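Local structure of CDA peptide synthetase I (5DU9) at residues G219-R224 / P314-V319; R224-S229 / G355-S360. The protein is a nonribosomal peptide synthetase, represented here by its condensation domain, a member of the CoA-acyltransferase clan. The protein carries 1 engineered substitution. One frame throughout, in Å; residues are numbered along the deposited sequence.

Contact 1: G219-R224 / P314-V319; sequences GLFTDR and PLRLAV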
loop_
_atom_site.group_PDB
_atom_site.type_symbol
_atom_site.label_atom_id
_atom_site.label_comp_id
_atom_site.label_asym_id
_atom_site.label_seq_id
_atom_site.Cartn_x
_atom_site.Cartn_y
_atom_site.Cartn_z
ATOM N N GLY A 219 17.936 -15.821 12.219
ATOM C CA GLY A 219 17.969 -16.245 13.610
ATOM C C GLY A 219 16.599 -16.256 14.260
ATOM O O GLY A 219 16.297 -17.136 15.067
ATOM N N LEU A 220 15.768 -15.278 13.902
ATOM C CA LEU A 220 14.425 -15.147 14.467
ATOM C C LEU A 220 13.470 -16.253 14.030
ATOM O O LEU A 220 12.470 -16.511 14.702
ATOM C CB LEU A 220 13.805 -13.799 14.075
ATOM C CG LEU A 220 14.228 -12.515 14.794
ATOM C CD1 LEU A 220 13.322 -11.373 14.341
ATOM C CD2 LEU A 220 14.184 -12.662 16.307
ATOM N N PHE A 221 13.765 -16.891 12.901
ATOM C CA PHE A 221 12.832 -17.844 12.296
ATOM C C PHE A 221 13.461 -19.205 12.012
ATOM O O PHE A 221 13.130 -19.851 11.018
ATOM C CB PHE A 221 12.264 -17.249 11.005
ATOM C CG PHE A 221 11.413 -16.037 11.232
ATOM C CD1 PHE A 221 10.060 -16.166 11.483
ATOM C CD2 PHE A 221 11.965 -14.764 11.206
ATOM C CE1 PHE A 221 9.270 -15.054 11.701
ATOM C CE2 PHE A 221 11.183 -13.651 11.426
ATOM C CZ PHE A 221 9.831 -13.795 11.672
ATOM N N THR A 222 14.357 -19.644 12.892
ATOM C CA THR A 222 14.986 -20.947 12.741
ATOM C C THR A 222 13.953 -22.069 12.789
ATOM O O THR A 222 14.153 -23.123 12.188
ATOM C CB THR A 222 16.052 -21.195 13.831
ATOM O OG1 THR A 222 15.501 -20.919 15.126
ATOM C CG2 THR A 222 17.267 -20.307 13.603
ATOM N N ASP A 223 12.847 -21.841 13.495
ATOM C CA ASP A 223 11.791 -22.847 13.591
ATOM C C ASP A 223 10.867 -22.811 12.373
ATOM O O ASP A 223 10.029 -23.696 12.197
ATOM C CB ASP A 223 10.980 -22.664 14.878
ATOM C CG ASP A 223 10.387 -21.279 15.005
ATOM O OD1 ASP A 223 11.017 -20.316 14.526
ATOM O OD2 ASP A 223 9.293 -21.155 15.593
ATOM N N ARG A 224 11.033 -21.789 11.536
ATOM C CA ARG A 224 10.335 -21.705 10.254
ATOM C C ARG A 224 8.829 -21.948 10.385
ATOM O O ARG A 224 8.287 -22.880 9.790
ATOM C CB ARG A 224 10.949 -22.702 9.267
ATOM C CG ARG A 224 12.352 -22.321 8.828
ATOM C CD ARG A 224 13.031 -23.421 8.025
ATOM N NE ARG A 224 14.330 -22.983 7.522
ATOM C CZ ARG A 224 15.266 -23.792 7.034
ATOM N NH1 ARG A 224 15.065 -25.104 6.983
ATOM N NH2 ARG A 224 16.413 -23.286 6.601
ATOM N N PRO A 314 8.312 -9.715 8.480
ATOM C CA PRO A 314 7.494 -10.443 9.451
ATOM C C PRO A 314 7.708 -9.946 10.871
ATOM O O PRO A 314 8.846 -9.833 11.325
ATOM C CB PRO A 314 7.985 -11.876 9.300
ATOM C CG PRO A 314 9.431 -11.717 8.973
ATOM C CD PRO A 314 9.527 -10.472 8.126
ATOM N N LEU A 315 6.610 -9.652 11.552
ATOM C CA LEU A 315 6.639 -9.228 12.939
ATOM C C LEU A 315 6.144 -10.376 13.799
ATOM O O LEU A 315 4.967 -10.739 13.758
ATOM C CB LEU A 315 5.776 -7.980 13.132
ATOM C CG LEU A 315 5.939 -7.218 14.445
ATOM C CD1 LEU A 315 7.279 -6.503 14.492
ATOM C CD2 LEU A 315 4.802 -6.233 14.609
ATOM N N ARG A 316 7.055 -10.969 14.560
ATOM C CA ARG A 316 6.722 -12.109 15.388
ATOM C C ARG A 316 6.475 -11.661 16.815
ATOM O O ARG A 316 7.300 -10.961 17.410
ATOM C CB ARG A 316 7.833 -13.142 15.338
ATOM C CG ARG A 316 7.410 -14.462 15.886
ATOM C CD ARG A 316 8.436 -15.512 15.560
ATOM N NE ARG A 316 7.878 -16.843 15.689
ATOM C CZ ARG A 316 8.522 -17.948 15.350
ATOM N NH1 ARG A 316 9.756 -17.876 14.859
ATOM N NH2 ARG A 316 7.930 -19.123 15.500
ATOM N N LEU A 317 5.332 -12.075 17.349
ATOM C CA LEU A 317 4.833 -11.587 18.628
ATOM C C LEU A 317 4.367 -12.755 19.481
ATOM O O LEU A 317 3.577 -13.578 19.024
ATOM C CB LEU A 317 3.672 -10.610 18.412
ATOM C CG LEU A 317 3.923 -9.503 17.387
ATOM C CD1 LEU A 317 2.625 -8.888 16.898
ATOM C CD2 LEU A 317 4.824 -8.443 17.989
ATOM N N ALA A 318 4.860 -12.828 20.713
ATOM C CA ALA A 318 4.371 -13.807 21.667
ATOM C C ALA A 318 3.329 -13.151 22.559
ATOM O O ALA A 318 3.588 -12.106 23.149
ATOM C CB ALA A 318 5.513 -14.374 22.499
ATOM N N VAL A 319 2.144 -13.751 22.623
ATOM C CA VAL A 319 1.084 -13.282 23.504
ATOM C C VAL A 319 0.854 -14.353 24.560
ATOM O O VAL A 319 0.247 -15.393 24.298
ATOM C CB VAL A 319 -0.221 -12.977 22.737
ATOM C CG1 VAL A 319 -1.272 -12.416 23.677
ATOM C CG2 VAL A 319 0.044 -11.998 21.603
#

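Contact 2: R224-S229 / G355-S360; sequences RPEPVS and GGAGVS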
loop_
_atom_site.group_PDB
_atom_site.type_symbol
_atom_site.label_atom_id
_atom_site.label_comp_id
_atom_site.label_asym_id
_atom_site.label_seq_id
_atom_site.Cartn_x
_atom_site.Cartn_y
_atom_site.Cartn_z
ATOM N N ARG A 224 11.033 -21.789 11.536
ATOM C CA ARG A 224 10.335 -21.705 10.254
ATOM C C ARG A 224 8.829 -21.948 10.385
ATOM O O ARG A 224 8.287 -22.880 9.790
ATOM C CB ARG A 224 10.949 -22.702 9.267
ATOM C CG ARG A 224 12.352 -22.321 8.828
ATOM C CD ARG A 224 13.031 -23.421 8.025
ATOM N NE ARG A 224 14.330 -22.983 7.522
ATOM C CZ ARG A 224 15.266 -23.792 7.034
ATOM N NH1 ARG A 224 15.065 -25.104 6.983
ATOM N NH2 ARG A 224 16.413 -23.286 6.601
ATOM N N PRO A 225 8.149 -21.105 11.172
ATOM C CA PRO A 225 6.702 -21.255 11.355
ATOM C C PRO A 225 5.945 -21.116 10.041
ATOM O O PRO A 225 6.210 -20.194 9.268
ATOM C CB PRO A 225 6.351 -20.117 12.316
ATOM C CG PRO A 225 7.425 -19.099 12.100
ATOM C CD PRO A 225 8.664 -19.904 11.851
ATOM N N GLU A 226 5.015 -22.029 9.794
ATOM C CA GLU A 226 4.240 -22.014 8.562
ATOM C C GLU A 226 3.211 -20.891 8.627
ATOM O O GLU A 226 2.572 -20.703 9.661
ATOM C CB GLU A 226 3.547 -23.365 8.345
ATOM C CG GLU A 226 2.834 -23.506 7.007
ATOM C CD GLU A 226 3.791 -23.569 5.828
ATOM O OE1 GLU A 226 5.017 -23.645 6.053
ATOM O OE2 GLU A 226 3.314 -23.543 4.674
ATOM N N PRO A 227 3.059 -20.122 7.537
ATOM C CA PRO A 227 1.994 -19.114 7.562
ATOM C C PRO A 227 0.628 -19.748 7.815
ATOM O O PRO A 227 0.358 -20.844 7.312
ATOM C CB PRO A 227 2.072 -18.484 6.169
ATOM C CG PRO A 227 3.492 -18.670 5.761
ATOM C CD PRO A 227 3.893 -20.006 6.327
ATOM N N VAL A 228 -0.200 -19.081 8.614
ATOM C CA VAL A 228 -1.534 -19.572 8.925
ATOM C C VAL A 228 -2.593 -18.557 8.510
ATOM O O VAL A 228 -2.399 -17.346 8.638
ATOM C CB VAL A 228 -1.695 -19.888 10.432
ATOM C CG1 VAL A 228 -0.773 -21.027 10.840
ATOM C CG2 VAL A 228 -1.433 -18.651 11.283
ATOM N N SER A 229 -3.709 -19.074 8.006
ATOM C CA SER A 229 -4.862 -18.258 7.655
ATOM C C SER A 229 -5.930 -18.359 8.738
ATOM O O SER A 229 -5.984 -19.341 9.478
ATOM C CB SER A 229 -5.437 -18.701 6.307
ATOM O OG SER A 229 -6.658 -18.039 6.030
ATOM N N GLY A 355 13.009 -20.891 2.826
ATOM C CA GLY A 355 12.457 -21.862 1.898
ATOM C C GLY A 355 10.958 -22.033 2.037
ATOM O O GLY A 355 10.329 -21.438 2.914
ATOM N N GLY A 356 10.385 -22.849 1.158
ATOM C CA GLY A 356 8.968 -23.156 1.207
ATOM C C GLY A 356 8.087 -21.936 1.012
ATOM O O GLY A 356 8.298 -21.143 0.096
ATOM N N ALA A 357 7.096 -21.793 1.885
ATOM C CA ALA A 357 6.141 -20.694 1.794
ATOM C C ALA A 357 6.670 -19.438 2.480
ATOM O O ALA A 357 6.015 -18.396 2.466
ATOM C CB ALA A 357 4.810 -21.104 2.406
ATOM N N GLY A 358 7.851 -19.539 3.081
ATOM C CA GLY A 358 8.437 -18.416 3.789
ATOM C C GLY A 358 7.724 -18.164 5.101
ATOM O O GLY A 358 7.083 -19.061 5.651
ATOM N N VAL A 359 7.838 -16.940 5.604
ATOM C CA VAL A 359 7.198 -16.561 6.855
ATOM C C VAL A 359 6.383 -15.294 6.656
ATOM O O VAL A 359 6.843 -14.316 6.062
ATOM C CB VAL A 359 8.232 -16.365 7.985
ATOM C CG1 VAL A 359 8.796 -17.715 8.416
ATOM C CG2 VAL A 359 9.350 -15.423 7.548
ATOM N N SER A 360 5.155 -15.325 7.152
ATOM C CA SER A 360 4.237 -14.214 6.977
ATOM C C SER A 360 2.989 -14.410 7.811
ATOM O O SER A 360 2.697 -15.514 8.272
ATOM C CB SER A 360 3.838 -14.066 5.507
ATOM O OG SER A 360 3.114 -15.200 5.074
HETATM O O HOH W 1 5.061 -17.655 9.211
HETATM O O HOH W 2 7.728 -21.371 6.708
HETATM O O HOH W 3 0.957 -16.685 9.892
#

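Contact 1: G219-R224 / P314-V319
R316 reaches D223 because its CG stands anti to the backbone N (chi1 -166°) and the chain then runs extended to NE, carrying the guanidinium away from strand 311-318 to the turn that follows helix 208-220. D223 meets it from the opposite direction, its CG lodged between backbone N and carbonyl carbon. The two flat groups lie nearly coplanar, 13° between their planes, and pair in bidentate fashion. R316 NH1 donates to D223 OD1 over 2.8 Å, in the guanidinium plane and on the syn lone pair of the oxygen. The second arm, R316 NH2 to D223 OD2, is modelled very short at 2.4 Å, a doubtful value. R316 NH1 also gives a weak, bent bond to the carbonyl O of L220, 3.0 Å away. This brings the carbonyl of L220 and the type I turn F221-R224 to one guanidinium.

The plane of the F221 ring is tilted 11° from that of the guanidinium, and the two side chains slide past each other in opposite directions: F221 CD1 is 3.8 Å from R316 NH1, and the aliphatic CD of R316 lies 4.0 Å from F221 CE1. F221 CZ packs on P314 CG at 3.4 Å.

P314 and R316 thus use the same side of the strand, while L315 faces helix 325-341. Strand 311-318 pairs antiparallel with strand 287-294, so the contact ties the segment after helix 208-220 to this two-stranded sheet of the condensation domain. With both carboxylate oxygens and a backbone carbonyl converging on R316, its positive charge is probably well compensated and its guanidinium restricted in rotation.

Contact 2: R224-S229 / G355-S360
P227 lays its pyrrolidine ring over the chain of 355-360 where the turn G355-G358 gives way to V359 and S360. Its CD comes within 3.4 Å of the carbonyl O of G358, and its CG is 3.6 Å from S360 OG. On the turn side, P227 CD lies 4.2 Å from the methyl of A357. The carboxylate of E226 approaches that methyl too, OE2 to A357 CB being 3.7 Å; although the first bond of the E226 side chain leads away, CG anti to the backbone N and the bend at chi2 (69°) together bring the carboxylate back. P225 crosses V359 obliquely, with P225 CD 4.1 Å from V359 CG1.

No direct hydrogen bond joins the segments, and water does that work. Water 1 donates to P225 O at 2.8 Å and accepts from S360 N. Farther along, water 3 takes the N-H of V228 and donates to S360 O at 2.7 Å. Water 2 lies between the carbonyl oxygens of P225 and G358. The type II' turn is closed by its own bond from G358 N to G355 O.

This is loop against loop: 224-229 leads from helix 208-220 toward strand 242-248, whereas 355-360 connects helix 347-354 with strand 363-366. V359 packs on L350 and L354 of helix 347-354 and on P314 of strand 311-318, and D351 of that helix accepts a hydrogen bond from V359 N.

Contacts 1 and 2 are both partly buried, with centres 10 Å apart, and share R224, where the chain leaving helix 208-220 passes from one to the other. Each combines buried apolar groups with exposed residues, so neither is wholly core or surface. Contact 1 fastens this chain to a regular strand through direct charge pairing and an aromatic ring; contact 2 joins two irregular loops through proline packing and bridging waters. They form one continuous patch: V359 CG1 is 3.7 Å from F221 CD1, and R316 NH2 is 3.4 Å from P225 CG. Bound (2S)-2-amino-N-butyl-propanamide lies about 12 Å from the P314 side chain and about 10 Å from that of S360.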